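Local coordinates for branched-chain-amino-acid aminotransferase (PDB 3UZO), which probably catalyses the reversible, pyridoxal-phosphate-dependent transfer of the amino group between leucine, valine or isoleucine and 2-oxoglutarate, at residues A[96-99]-A[100-104]; A[265-268]-A[269-273]. All coordinates share one frame; numbering follows the deposited sequence.

Contact 1 of 2, residues A[96-99]-A[100-104]. With PLP (pyridoxal-5'-phosphate), chain C.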
# COMPACT_ATOMS: atom_id res chain seq x y z
N GLN A 96 8.04 -6.99 -21.47
CA GLN A 96 8.10 -7.62 -20.15
C GLN A 96 7.40 -6.73 -19.12
O GLN A 96 6.64 -7.22 -18.29
CB GLN A 96 9.56 -7.86 -19.76
CG GLN A 96 10.27 -8.89 -20.64
CD GLN A 96 9.56 -10.23 -20.62
OE1 GLN A 96 9.45 -10.86 -19.58
NE2 GLN A 96 9.07 -10.67 -21.78
N ASN A 97 7.64 -5.42 -19.20
CA ASN A 97 7.00 -4.47 -18.28
C ASN A 97 5.49 -4.47 -18.48
O ASN A 97 4.75 -4.41 -17.51
CB ASN A 97 7.52 -3.05 -18.52
CG ASN A 97 8.99 -2.91 -18.21
OD1 ASN A 97 9.38 -2.61 -17.08
ND2 ASN A 97 9.81 -3.14 -19.20
N ALA A 98 5.04 -4.52 -19.73
CA ALA A 98 3.61 -4.51 -20.02
C ALA A 98 2.96 -5.73 -19.40
O ALA A 98 1.91 -5.63 -18.78
CB ALA A 98 3.36 -4.52 -21.53
N ALA A 99 3.58 -6.89 -19.58
CA ALA A 99 3.04 -8.13 -19.02
C ALA A 99 3.02 -8.06 -17.49
O ALA A 99 2.04 -8.46 -16.85
CB ALA A 99 3.89 -9.32 -19.47
N ARG A 100 4.09 -7.53 -16.90
CA ARG A 100 4.13 -7.44 -15.46
C ARG A 100 3.09 -6.47 -14.92
O ARG A 100 2.49 -6.73 -13.87
CB ARG A 100 5.52 -7.02 -14.96
CG ARG A 100 5.65 -7.11 -13.44
CD ARG A 100 7.09 -6.95 -13.00
NE ARG A 100 7.59 -5.61 -13.26
CZ ARG A 100 8.86 -5.24 -13.08
NH1 ARG A 100 9.74 -6.14 -12.63
NH2 ARG A 100 9.24 -4.00 -13.34
N MET A 101 2.85 -5.37 -15.62
CA MET A 101 1.87 -4.42 -15.12
C MET A 101 0.49 -5.03 -15.21
O MET A 101 -0.41 -4.65 -14.45
CB MET A 101 1.91 -3.10 -15.88
CG MET A 101 1.24 -1.98 -15.12
SD MET A 101 1.46 -0.37 -15.89
CE MET A 101 0.20 -0.46 -17.10
N ARG A 102 0.31 -5.97 -16.14
CA ARG A 102 -0.97 -6.66 -16.28
C ARG A 102 -1.19 -7.49 -15.02
O ARG A 102 -2.31 -7.61 -14.51
CB ARG A 102 -0.93 -7.56 -17.51
CG ARG A 102 -2.22 -7.60 -18.30
CD ARG A 102 -1.96 -7.31 -19.76
NE ARG A 102 -0.99 -8.24 -20.35
CZ ARG A 102 -0.06 -7.88 -21.21
NH1 ARG A 102 0.04 -6.61 -21.59
NH2 ARG A 102 0.78 -8.77 -21.71
N MET A 103 -0.11 -8.08 -14.51
CA MET A 103 -0.21 -8.89 -13.31
C MET A 103 -0.44 -8.00 -12.09
O MET A 103 -1.20 -8.37 -11.20
CB MET A 103 1.04 -9.76 -13.13
CG MET A 103 1.11 -10.92 -14.11
SD MET A 103 -0.49 -11.79 -14.31
CE MET A 103 -0.35 -13.09 -13.05
N SER A 104 0.21 -6.84 -12.05
CA SER A 104 0.01 -5.92 -10.93
C SER A 104 -1.44 -5.45 -10.93
O SER A 104 -2.10 -5.43 -9.89
CB SER A 104 0.94 -4.70 -11.04
OG SER A 104 2.30 -5.06 -10.87
N1 PLP C . 12.58 -5.13 -6.53
C2 PLP C . 11.79 -4.01 -6.25
C2A PLP C . 11.16 -3.90 -4.86
C3 PLP C . 11.62 -3.03 -7.29
O3 PLP C . 10.87 -1.94 -7.07
C4 PLP C . 12.25 -3.22 -8.58
C4A PLP C . 12.01 -2.12 -9.70
C5 PLP C . 13.08 -4.43 -8.79
C6 PLP C . 13.22 -5.36 -7.76
C5A PLP C . 13.79 -4.76 -10.05
O4P PLP C . 12.93 -5.01 -11.13
P PLP C . 13.29 -4.48 -12.59
O1P PLP C . 13.41 -2.99 -12.64
O2P PLP C . 12.11 -5.02 -13.43
O3P PLP C . 14.51 -5.26 -13.00
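Arg100, whose backbone N donates to Gln96 O at 2.9 Å one turn back, sends its CG anti to that N (chi1 -172°); the chain runs on extended through chi2 and bends at chi3, which delivers the guanidinium to the cofactor phosphate. There PLP O2P lies at the edge of the group, near its plane: Arg100 NH1 donates to O2P at 2.7 Å, and Arg100 NH2 adds a weak bond to the same O2P at 3.0 Å. Arginine suits this phosphate-binding end of the pyridoxal-phosphate pocket because NE also forms a salt bridge with Glu77 and NH1 a further hydrogen bond to Pro264 O, so the flat group is held from several directions. Arg102, bent at chi2 and chi3, folds back over its own helix, with Ala98 O and Ala99 CA over one face of its guanidinium. The small alanines admit this: Ala98 CB comes 3.9 Å from Arg102 NH1. The charge is met by Asp115, in a salt bridge. Backbone bonds run from residue i+4 to i, as in any alpha helix. Helix 94-107 packs Asn97, Ala98 and Met101 on Phe118 of helix 115-128, rests Asn97 and Met101 on strand 74-83, and meets helix 266-277 through Gln96 and Arg100.

Contact 2 of 2, residues A[265-268]-A[269-273]; sequences SITK and YSLLW. With PLP (pyridoxal-5'-phosphate), chain C.
Lys268 bends back across the ring of its neighbour Tyr269. Lys268 CB lies 3.1 Å from Tyr269 N, simply as the next residue along the chain; CG stays near the same nitrogen, and Lys268 CD reaches Leu272 CD2 at 3.7 Å, an aliphatic contact one turn on. Bends at chi2 and chi3 bring CE over the centre of the Tyr269 ring, 3.6 Å from the centroid, a CH-pi contact. The bend at chi4 sets NZ, still over that face in a cation-pi interaction, where it donates to a water that also bonds Tyr269 OH and hydrogen-bonds Asn243 OD1. Lysine suits this place because its CE methylene can lie on one face of the ring while its ammonium keeps polar partners. At the helix start, Ser265 is the N-cap: its OG accepts from Lys268 N (3.0 Å) and donates to PLP O3P (2.6 Å). The amides of Ile266 and Thr267 and the Thr267 hydroxyl also grip the phosphate, as befits a helix N terminus, whose dipole probably helps. Ser270 OG donates to Ile266 O at 2.7 Å, from the opposite face of that carbonyl's plane to Ser270 N. Helix 266-277 links strands 253-257 and 282-286 as a beta-alpha-beta unit, Leu272 packing on both.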
# COMPACT_ATOMS: atom_id res chain seq x y z
N SER A 265 11.73 -9.34 -11.03
CA SER A 265 12.60 -8.35 -11.67
C SER A 265 12.98 -8.71 -13.10
O SER A 265 13.52 -9.79 -13.37
CB SER A 265 13.87 -8.17 -10.84
OG SER A 265 14.85 -7.42 -11.55
N ILE A 266 12.71 -7.78 -14.02
CA ILE A 266 13.05 -8.00 -15.42
C ILE A 266 14.57 -8.01 -15.55
O ILE A 266 15.12 -8.77 -16.35
CB ILE A 266 12.47 -6.88 -16.32
CG1 ILE A 266 10.96 -6.75 -16.11
CG2 ILE A 266 12.79 -7.17 -17.78
CD1 ILE A 266 10.18 -7.99 -16.47
N THR A 267 15.25 -7.17 -14.77
CA THR A 267 16.71 -7.15 -14.84
C THR A 267 17.24 -8.50 -14.36
O THR A 267 18.19 -9.04 -14.93
CB THR A 267 17.31 -6.01 -13.97
OG1 THR A 267 16.73 -4.75 -14.34
CG2 THR A 267 18.82 -5.93 -14.20
N LYS A 268 16.64 -9.04 -13.30
CA LYS A 268 17.03 -10.34 -12.76
C LYS A 268 16.87 -11.44 -13.81
O LYS A 268 17.80 -12.21 -14.06
CB LYS A 268 16.19 -10.65 -11.51
CG LYS A 268 16.51 -11.98 -10.80
CD LYS A 268 15.61 -13.12 -11.26
CE LYS A 268 14.13 -12.86 -10.98
NZ LYS A 268 13.81 -12.84 -9.52
N TYR A 269 15.69 -11.52 -14.43
CA TYR A 269 15.48 -12.55 -15.45
C TYR A 269 16.43 -12.36 -16.63
O TYR A 269 16.85 -13.33 -17.27
CB TYR A 269 14.03 -12.57 -15.93
CG TYR A 269 13.10 -13.21 -14.93
CD1 TYR A 269 12.16 -12.45 -14.24
CD2 TYR A 269 13.22 -14.57 -14.63
CE1 TYR A 269 11.35 -13.03 -13.27
CE2 TYR A 269 12.42 -15.16 -13.66
CZ TYR A 269 11.49 -14.38 -12.98
OH TYR A 269 10.73 -14.95 -12.00
N SER A 270 16.76 -11.11 -16.92
CA SER A 270 17.68 -10.84 -18.02
C SER A 270 19.07 -11.38 -17.65
O SER A 270 19.72 -12.06 -18.46
CB SER A 270 17.75 -9.33 -18.29
OG SER A 270 16.46 -8.82 -18.64
N LEU A 271 19.51 -11.08 -16.43
CA LEU A 271 20.81 -11.54 -15.95
C LEU A 271 20.85 -13.06 -15.90
O LEU A 271 21.87 -13.68 -16.18
CB LEU A 271 21.07 -10.97 -14.55
CG LEU A 271 21.78 -9.61 -14.47
CD1 LEU A 271 21.27 -8.67 -15.53
CD2 LEU A 271 21.59 -9.03 -13.08
N LEU A 272 19.72 -13.65 -15.54
CA LEU A 272 19.57 -15.09 -15.46
C LEU A 272 19.87 -15.68 -16.84
O LEU A 272 20.59 -16.67 -16.98
CB LEU A 272 18.14 -15.41 -15.03
CG LEU A 272 17.79 -16.44 -13.95
CD1 LEU A 272 18.82 -16.45 -12.84
CD2 LEU A 272 16.41 -16.10 -13.38
N TRP A 273 19.32 -15.04 -17.88
CA TRP A 273 19.51 -15.49 -19.25
C TRP A 273 20.94 -15.28 -19.73
O TRP A 273 21.56 -16.18 -20.31
CB TRP A 273 18.54 -14.76 -20.20
CG TRP A 273 18.47 -15.37 -21.57
CD1 TRP A 273 17.66 -16.40 -21.97
CD2 TRP A 273 19.32 -15.08 -22.69
NE1 TRP A 273 17.95 -16.76 -23.27
CE2 TRP A 273 18.96 -15.96 -23.73
CE3 TRP A 273 20.34 -14.14 -22.92
CZ2 TRP A 273 19.60 -15.95 -24.98
CZ3 TRP A 273 20.97 -14.13 -24.16
CH2 TRP A 273 20.60 -15.03 -25.17
N1 PLP C . 12.58 -5.13 -6.53
C2 PLP C . 11.79 -4.01 -6.25
C2A PLP C . 11.16 -3.90 -4.86
C3 PLP C . 11.62 -3.03 -7.29
O3 PLP C . 10.87 -1.94 -7.07
C4 PLP C . 12.25 -3.22 -8.58
C4A PLP C . 12.01 -2.12 -9.70
C5 PLP C . 13.08 -4.43 -8.79
C6 PLP C . 13.22 -5.36 -7.76
C5A PLP C . 13.79 -4.76 -10.05
O4P PLP C . 12.93 -5.01 -11.13
P PLP C . 13.29 -4.48 -12.59
O1P PLP C . 13.41 -2.99 -12.64
O2P PLP C . 12.11 -5.02 -13.43
O3P PLP C . 14.51 -5.26 -13.00
O HOH W 1 10.78 -13.47 -9.43

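How the contacts relate
From the N terminus the chain first forms contact 1, within helix 94-107, and much later contact 2, at the start of helix 266-277. Each is a local run of helical turns that closes no long loop, and the two follow in series, neither nesting nor crossing. They nevertheless meet in space: their centres are 15 Å apart, and Gln96 CB packs 3.3 Å from Ile266 CD1. The PLP phosphate joins them, since O2P receives Arg100 from contact 1 and Ile266 N from contact 2. The cofactor thereby links a helix packed on the antiparallel sheet containing strand 74-83 with one packed on the mixed sheet.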